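Local coordinates for protein disulfide isomerase (Salmonella enterica subsp. enterica serovar Typhimurium, PDB 3L9U) that probably introduces disulfide bonds into other proteins by passing on its own redox-active disulfide, working with DsbI to oxidise the protein AssT, at residues A5-E8 and G9-Y12; K39-K42 and A43-P47; G67-G70 and K71-S74; K99-K102 and F103-A107. All blocks are in the same frame, centred on the assembly; numbering follows the deposited sequence.

Interaction 1. Residues A5-E8 and G9-Y12; sequences AFTE and GTDY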
# COMPACT_ATOMS: atom_id res chain seq x y z
N ALA A 5 14.11 -21.12 5.47
CA ALA A 5 14.32 -20.76 6.87
C ALA A 5 13.03 -20.43 7.61
O ALA A 5 13.04 -20.33 8.84
CB ALA A 5 15.28 -19.58 6.95
N PHE A 6 11.93 -20.27 6.89
CA PHE A 6 10.71 -19.76 7.51
C PHE A 6 9.58 -20.77 7.53
O PHE A 6 9.57 -21.74 6.77
CB PHE A 6 10.30 -18.44 6.85
CG PHE A 6 11.34 -17.38 7.01
CD1 PHE A 6 11.37 -16.59 8.15
CD2 PHE A 6 12.32 -17.20 6.04
CE1 PHE A 6 12.34 -15.62 8.31
CE2 PHE A 6 13.29 -16.23 6.20
CZ PHE A 6 13.30 -15.43 7.34
N THR A 7 8.63 -20.53 8.43
CA THR A 7 7.68 -21.55 8.85
C THR A 7 6.23 -21.22 8.53
O THR A 7 5.68 -20.22 9.00
CB THR A 7 7.83 -21.81 10.38
OG1 THR A 7 9.19 -22.13 10.68
CG2 THR A 7 6.94 -22.94 10.83
N GLU A 8 5.61 -22.07 7.72
CA GLU A 8 4.19 -21.96 7.43
C GLU A 8 3.37 -21.98 8.73
O GLU A 8 3.57 -22.85 9.58
CB GLU A 8 3.78 -23.12 6.53
CG GLU A 8 2.32 -23.14 6.22
CD GLU A 8 1.93 -24.34 5.38
OE1 GLU A 8 2.65 -25.36 5.38
OE2 GLU A 8 0.88 -24.25 4.73
N GLY A 9 2.46 -21.03 8.87
CA GLY A 9 1.60 -20.96 10.04
C GLY A 9 2.14 -20.05 11.13
O GLY A 9 1.43 -19.68 12.06
N THR A 10 3.41 -19.69 11.01
CA THR A 10 4.03 -18.78 11.95
C THR A 10 4.52 -17.53 11.24
O THR A 10 4.11 -16.41 11.56
CB THR A 10 5.21 -19.43 12.69
OG1 THR A 10 4.72 -20.52 13.49
CG2 THR A 10 5.90 -18.41 13.58
N ASP A 11 5.39 -17.71 10.25
CA ASP A 11 5.94 -16.57 9.53
C ASP A 11 5.02 -16.10 8.40
O ASP A 11 4.97 -14.91 8.09
CB ASP A 11 7.32 -16.91 8.98
CG ASP A 11 8.29 -17.25 10.09
OD1 ASP A 11 8.54 -16.38 10.95
OD2 ASP A 11 8.80 -18.39 10.10
N TYR A 12 4.30 -17.03 7.81
CA TYR A 12 3.44 -16.72 6.67
C TYR A 12 2.35 -17.77 6.54
O TYR A 12 2.41 -18.81 7.19
CB TYR A 12 4.27 -16.68 5.38
CG TYR A 12 4.82 -18.03 4.99
CD1 TYR A 12 6.04 -18.47 5.50
CD2 TYR A 12 4.11 -18.89 4.14
CE1 TYR A 12 6.55 -19.72 5.16
CE2 TYR A 12 4.62 -20.13 3.79
CZ TYR A 12 5.84 -20.54 4.31
OH TYR A 12 6.35 -21.78 3.97
O HOH W 1 8.56 -23.12 4.95
O HOH W 2 3.72 -22.80 12.36

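Interaction 2. Residues K39-K42 and A43-P47; sequences KYDK and AVTGP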
# COMPACT_ATOMS: atom_id res chain seq x y z
N LYS A 39 3.40 3.30 11.02
CA LYS A 39 4.62 2.85 11.68
C LYS A 39 5.54 2.07 10.73
O LYS A 39 6.74 2.35 10.62
CB LYS A 39 4.26 1.97 12.88
CG LYS A 39 5.44 1.56 13.75
CD LYS A 39 5.01 0.56 14.82
CE LYS A 39 6.17 0.21 15.75
NZ LYS A 39 6.64 1.37 16.57
N TYR A 40 4.96 1.09 10.05
CA TYR A 40 5.75 0.28 9.13
C TYR A 40 6.21 1.08 7.91
O TYR A 40 7.31 0.87 7.40
CB TYR A 40 4.99 -0.99 8.72
CG TYR A 40 5.17 -2.12 9.70
CD1 TYR A 40 4.50 -2.14 10.92
CD2 TYR A 40 6.04 -3.17 9.42
CE1 TYR A 40 4.68 -3.17 11.83
CE2 TYR A 40 6.24 -4.20 10.32
CZ TYR A 40 5.55 -4.19 11.52
OH TYR A 40 5.75 -5.22 12.41
N ASP A 41 5.36 1.99 7.42
CA ASP A 41 5.75 2.81 6.27
C ASP A 41 6.94 3.72 6.60
O ASP A 41 7.79 3.98 5.74
CB ASP A 41 4.55 3.64 5.76
CG ASP A 41 4.13 3.26 4.35
OD1 ASP A 41 5.02 3.23 3.46
OD2 ASP A 41 2.92 3.02 4.12
N LYS A 42 7.00 4.21 7.83
CA LYS A 42 8.11 5.08 8.23
C LYS A 42 9.45 4.35 8.29
O LYS A 42 10.48 4.93 7.97
CB LYS A 42 7.84 5.75 9.58
CG LYS A 42 6.80 6.86 9.50
CD LYS A 42 6.74 7.66 10.79
CE LYS A 42 6.05 6.89 11.92
NZ LYS A 42 6.10 7.64 13.22
N ALA A 43 9.43 3.08 8.69
CA ALA A 43 10.65 2.40 9.12
C ALA A 43 11.01 1.10 8.38
O ALA A 43 12.20 0.79 8.22
CB ALA A 43 10.61 2.14 10.61
N VAL A 44 10.00 0.35 7.95
CA VAL A 44 10.22 -1.03 7.51
C VAL A 44 9.99 -1.24 6.01
O VAL A 44 10.78 -1.91 5.33
CB VAL A 44 9.30 -2.01 8.29
CG1 VAL A 44 9.41 -3.43 7.75
CG2 VAL A 44 9.60 -1.96 9.80
N THR A 45 8.90 -0.67 5.49
CA THR A 45 8.50 -0.94 4.11
C THR A 45 9.57 -0.58 3.09
O THR A 45 9.85 -1.34 2.16
CB THR A 45 7.17 -0.24 3.79
OG1 THR A 45 6.18 -0.73 4.71
CG2 THR A 45 6.71 -0.53 2.36
N GLY A 46 10.19 0.59 3.25
CA GLY A 46 11.21 1.04 2.32
C GLY A 46 12.44 0.15 2.29
O GLY A 46 12.83 -0.35 1.23
N PRO A 47 13.07 -0.06 3.45
CA PRO A 47 14.28 -0.88 3.44
C PRO A 47 14.03 -2.32 3.00
O PRO A 47 14.88 -2.89 2.30
CB PRO A 47 14.73 -0.84 4.90
CG PRO A 47 14.21 0.47 5.40
CD PRO A 47 12.89 0.66 4.72
O HOH W 3 10.23 2.70 5.20

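Interaction 3. Residues G67-G70 and K71-S74; sequences GEYG and KQAS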
# COMPACT_ATOMS: atom_id res chain seq x y z
N GLY A 67 -11.95 3.68 7.48
CA GLY A 67 -12.02 5.13 7.60
C GLY A 67 -13.22 5.71 6.87
O GLY A 67 -13.96 4.99 6.21
N GLU A 68 -13.42 7.02 6.99
CA GLU A 68 -14.54 7.65 6.29
C GLU A 68 -14.21 7.95 4.83
O GLU A 68 -15.11 8.11 3.99
CB GLU A 68 -14.96 8.95 6.98
CG GLU A 68 -15.54 8.75 8.36
CD GLU A 68 -16.84 7.99 8.35
OE1 GLU A 68 -17.58 8.06 7.34
OE2 GLU A 68 -17.14 7.33 9.36
N TYR A 69 -12.92 8.03 4.53
CA TYR A 69 -12.47 8.48 3.21
C TYR A 69 -11.62 7.44 2.48
O TYR A 69 -10.78 7.79 1.66
CB TYR A 69 -11.69 9.78 3.34
CG TYR A 69 -12.52 10.93 3.88
CD1 TYR A 69 -13.54 11.49 3.11
CD2 TYR A 69 -12.28 11.47 5.14
CE1 TYR A 69 -14.30 12.54 3.59
CE2 TYR A 69 -13.03 12.53 5.63
CZ TYR A 69 -14.04 13.06 4.85
OH TYR A 69 -14.79 14.11 5.31
N GLY A 70 -11.85 6.17 2.77
CA GLY A 70 -11.06 5.10 2.18
C GLY A 70 -11.04 5.15 0.66
O GLY A 70 -9.99 5.04 0.03
N LYS A 71 -12.21 5.31 0.05
CA LYS A 71 -12.25 5.29 -1.41
C LYS A 71 -11.64 6.54 -2.02
O LYS A 71 -10.98 6.47 -3.06
CB LYS A 71 -13.67 5.06 -1.94
CG LYS A 71 -13.75 4.92 -3.46
CD LYS A 71 -13.03 3.68 -3.98
CE LYS A 71 -13.11 3.58 -5.50
NZ LYS A 71 -14.50 3.40 -5.98
N GLN A 72 -11.84 7.69 -1.38
CA GLN A 72 -11.21 8.92 -1.87
C GLN A 72 -9.69 8.78 -1.86
O GLN A 72 -9.01 9.17 -2.81
CB GLN A 72 -11.63 10.14 -1.04
CG GLN A 72 -13.06 10.61 -1.28
CD GLN A 72 -14.08 9.84 -0.48
OE1 GLN A 72 -13.74 8.94 0.28
NE2 GLN A 72 -15.35 10.19 -0.64
N ALA A 73 -9.16 8.23 -0.77
CA ALA A 73 -7.72 8.00 -0.67
C ALA A 73 -7.26 7.04 -1.76
O ALA A 73 -6.23 7.26 -2.40
CB ALA A 73 -7.36 7.46 0.71
N SER A 74 -8.01 5.95 -1.95
CA SER A 74 -7.66 4.99 -2.99
C SER A 74 -7.59 5.66 -4.36
O SER A 74 -6.68 5.40 -5.15
CB SER A 74 -8.67 3.84 -3.03
OG SER A 74 -8.52 2.98 -1.92
O HOH W 4 -16.68 9.29 1.96

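Interaction 4. Residues K99-K102 and F103-A107; sequences KKAK and FAWYA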
# COMPACT_ATOMS: atom_id res chain seq x y z
N LYS A 99 4.08 9.03 -2.50
CA LYS A 99 4.69 9.05 -1.18
C LYS A 99 4.31 10.31 -0.41
O LYS A 99 3.96 10.25 0.77
CB LYS A 99 6.21 8.93 -1.27
CG LYS A 99 6.89 8.79 0.08
CD LYS A 99 8.40 8.68 -0.08
CE LYS A 99 9.08 8.40 1.25
NZ LYS A 99 10.56 8.38 1.10
N LYS A 100 4.38 11.46 -1.09
CA LYS A 100 4.05 12.72 -0.44
C LYS A 100 2.61 12.75 0.06
O LYS A 100 2.36 13.14 1.20
CB LYS A 100 4.30 13.90 -1.39
CG LYS A 100 5.76 14.13 -1.71
CD LYS A 100 5.91 15.27 -2.70
CE LYS A 100 7.36 15.53 -3.02
NZ LYS A 100 7.55 16.86 -3.63
N ALA A 101 1.67 12.32 -0.78
CA ALA A 101 0.27 12.29 -0.37
C ALA A 101 0.05 11.33 0.80
O ALA A 101 -0.64 11.65 1.77
CB ALA A 101 -0.63 11.91 -1.54
N LYS A 102 0.63 10.14 0.68
CA LYS A 102 0.49 9.11 1.71
C LYS A 102 0.95 9.61 3.07
O LYS A 102 0.23 9.48 4.06
CB LYS A 102 1.29 7.86 1.31
CG LYS A 102 1.22 6.75 2.36
CD LYS A 102 1.83 5.44 1.88
CE LYS A 102 3.30 5.59 1.52
NZ LYS A 102 3.94 4.28 1.16
N PHE A 103 2.14 10.19 3.14
CA PHE A 103 2.64 10.63 4.43
C PHE A 103 1.93 11.88 4.96
O PHE A 103 1.83 12.07 6.18
CB PHE A 103 4.17 10.79 4.43
CG PHE A 103 4.88 9.48 4.57
CD1 PHE A 103 5.02 8.89 5.81
CD2 PHE A 103 5.36 8.81 3.45
CE1 PHE A 103 5.66 7.67 5.95
CE2 PHE A 103 6.00 7.58 3.58
CZ PHE A 103 6.15 7.02 4.83
N ALA A 104 1.40 12.71 4.06
CA ALA A 104 0.60 13.85 4.50
C ALA A 104 -0.67 13.38 5.20
O ALA A 104 -1.06 13.91 6.25
CB ALA A 104 0.26 14.75 3.32
N TRP A 105 -1.32 12.37 4.62
CA TRP A 105 -2.51 11.80 5.24
C TRP A 105 -2.20 11.06 6.54
O TRP A 105 -2.94 11.18 7.52
CB TRP A 105 -3.25 10.89 4.26
CG TRP A 105 -4.21 11.63 3.37
CD1 TRP A 105 -5.03 12.66 3.72
CD2 TRP A 105 -4.47 11.36 1.98
NE1 TRP A 105 -5.77 13.06 2.63
CE2 TRP A 105 -5.44 12.28 1.55
CE3 TRP A 105 -3.96 10.44 1.06
CZ2 TRP A 105 -5.93 12.30 0.24
CZ3 TRP A 105 -4.44 10.45 -0.24
CH2 TRP A 105 -5.42 11.38 -0.64
N TYR A 106 -1.11 10.29 6.57
CA TYR A 106 -0.71 9.61 7.80
C TYR A 106 -0.52 10.62 8.93
O TYR A 106 -1.03 10.44 10.05
CB TYR A 106 0.60 8.86 7.58
CG TYR A 106 0.54 7.47 6.98
CD1 TYR A 106 -0.56 6.63 7.16
CD2 TYR A 106 1.63 6.97 6.27
CE1 TYR A 106 -0.58 5.34 6.63
CE2 TYR A 106 1.63 5.69 5.74
CZ TYR A 106 0.53 4.87 5.92
OH TYR A 106 0.56 3.59 5.41
N ALA A 107 0.22 11.69 8.65
CA ALA A 107 0.50 12.70 9.67
C ALA A 107 -0.79 13.37 10.12
O ALA A 107 -1.06 13.49 11.31
CB ALA A 107 1.48 13.74 9.13

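Interaction 1. Residues A5-E8 and G9-Y12
Thr-7 and Asp-11 clasp each other through both backbone and side chain across a tight turn. The amide of Asp-11 donates to Thr-7 O at 2.8 Å, lying in the carbonyl plane. Thr-10 N also reaches Thr-7 O, at 3.1 Å, but comes from above that plane. This second bond closes a type II beta turn with Glu-8 and Gly-9 at its corners, Gly-9 taking the positive phi of 94°. In return, Asp-11 OD2 accepts from Thr-7 N at 2.7 Å through its anti lone pair. The carboxylate is brought there by chi1 of -61°, which sets CG beside the backbone N. Two waters add polar bridges: one joins Phe-6 O to Tyr-12 OH, the other Glu-8 O to Thr-10 OG1. The rings add further contacts. The CA of Glu-8 sits over one face of Tyr-12, 4.0 Å from the ring centroid, a CH-pi contact. Phe-6 turns its edge to Asp-11, with CD1 3.7 Å from Asp-11 CG and the ring nearly perpendicular to the carboxylate. Beyond the turn, Phe-6 and Tyr-12 both rest on Leu-193 of helix 187-198. The doubly gripped carbonyl and the returning carboxylate imply a turn stiffened from within.

Interaction 2. Residues K39-K42 and A43-P47
The ring of Tyr-40 meets Val-44 obliquely, neither squarely over a face nor at an edge, with CD2 3.6 Å from Val-44 CB. The pair sits at the break between helix 35-43, which carries the thioredoxin-type CxxC pair Cys-34 and Cys-37 at its start, and helix 45-52. Both methyls of Val-44 bracket the same CD2 and CE2 side of the ring, and the two side chains run alongside each other in the same direction. Thr-181 and Ile-184 also touch the tyrosine. The other flat group, the carboxylate of Asp-41, is buried and held by Lys-28, Lys-102 and Tyr-106. Its OD1 also passes 4.1 Å from Thr-45 CB.

The break is written in the hydrogen bonds. Tyr-40 O receives Val-44 N at 2.8 Å, the usual helical spacing, and also Thr-45 N at 2.9 Å, one residue farther on, as in a pi-type turn. The two donors arrive from opposite faces of the carbonyl plane, while Ala-43 N makes only weak, bent bonds to Lys-39 O and Tyr-40 O. Thr-45 OG1, set beside its backbone N by chi1 of -59°, bonds to Tyr-171 OH and Lys-28 NZ, so the polar part of this threonine ties the start of the second helix to the sheet. Since Thr-45 N is committed to Tyr-40 O, Asp-41 O does not receive that amide as it would in a regular helix. A water takes up the slack, donating to Asp-41 O at 2.8 Å and accepting from Gly-46 N at 2.9 Å.

Interaction 3. Residues G67-G70 and K71-S74
Tyr-69 and Gln-72 pack closely where the chain turns into helix 70-86. The Gln-72 side chain bends about the CB-CG bond, chi2 83°, folding its amide back over the first turn and bringing OE1 to 3.2 Å from Tyr-69 CA. The same OE1 lies 3.8 Å from Tyr-69 CD1, at the edge of the ring, and the amide and ring planes stand 79° apart. The first helical backbone bonds are well formed: Ala-73 N donates to Tyr-69 O at 3.0 Å, almost in line with the carbonyl bond, and Ser-74 N donates to Gly-70 O at 2.9 Å. Gly-70 is buried, and the CB atoms of Ala-73 and Ser-74 both come up against its carbonyl oxygen.

The tight side continues into the protein. The ring of Tyr-69 stacks on Phe-125, and its hydroxyl is held by Trp-116 O and Asp-121 N, while Ser-74 OG is bonded to His-62.

The other side is looser. Glu-68 is exposed and its side chain stays clear of residues 71-74, and the chain of Lys-71 also runs outward, touching Gly-70 only through CB. Here a water spans the gap, donating to Glu-68 O at 2.8 Å and accepting from Gln-72 NE2 at 3.1 Å, and so links the loop to the NE2 end of the glutamine amide.

With Tyr-69 at the N-cap position, this is a helix start, opening the helical insertion that interrupts the thioredoxin fold in DsbA-like proteins.

Interaction 4. Residues K99-K102 and F103-A107
Lys-102 and Tyr-106 run alongside each other and share Asp-41: Lys-102 NZ forms a salt bridge with Asp-41 OD1, and Tyr-106 OH is hydrogen-bonded to Asp-41 OD2. Elsewhere Lys-99 NZ bonds to Phe-92 O and Trp-105 NE1 to Phe-125 O. In the backbone, Phe-103 N donates to Lys-99 O at 3.0 Å, the first of four consecutive i to i+4 bonds; Ala-104, Trp-105 and Tyr-106 repeat it with Lys-100, Ala-101 and Lys-102. Lys-102 leaves with CG anti to the backbone N and bends at chi3, 60°, which swings CE over to 3.9 Å from Phe-103 CE2. Its CG and CD instead lie along Tyr-106, with CG 3.6 Å from Tyr-106 CE2. Phe-103 in turn points CD1 at the rim of the Tyr-106 ring, in its plane. On its far flank, Lys-99 CG approaches Phe-103 CD2 at 3.7 Å, and Lys-99 O lies near the ring plane at its edge. On another side of the helix Ala-101 CB meets Trp-105 CZ3 at 4.3 Å, and the indole packs on Phe-125 and Phe-77. A lysine buried among aromatic groups would need its charge balanced, and the neighbouring carboxylate of Asp-41 probably supplies that.

In the fold
From the N terminus, interaction 1 closes a surface turn before strand 12-14, at the edge of the sheet. Its centre lies about 21 Å from that of interaction 2, with no touch between them. Interaction 2 marks the junction of helices 35-43 and 45-52, just after the CxxC. Interaction 3 begins helix 70-86, and interaction 4 is a stretch of helix 97-111. All four follow in series, none nested or crossed. Interaction 4 meets interaction 2 through the Asp-41 to Lys-102 salt bridge, a probable Asp-41 to Tyr-106 hydrogen bond and Phe-103 packing, while Trp-105 touches Ala-73 of interaction 3. Helix 97-111 thereby ties the active-site helix to helix 70-86.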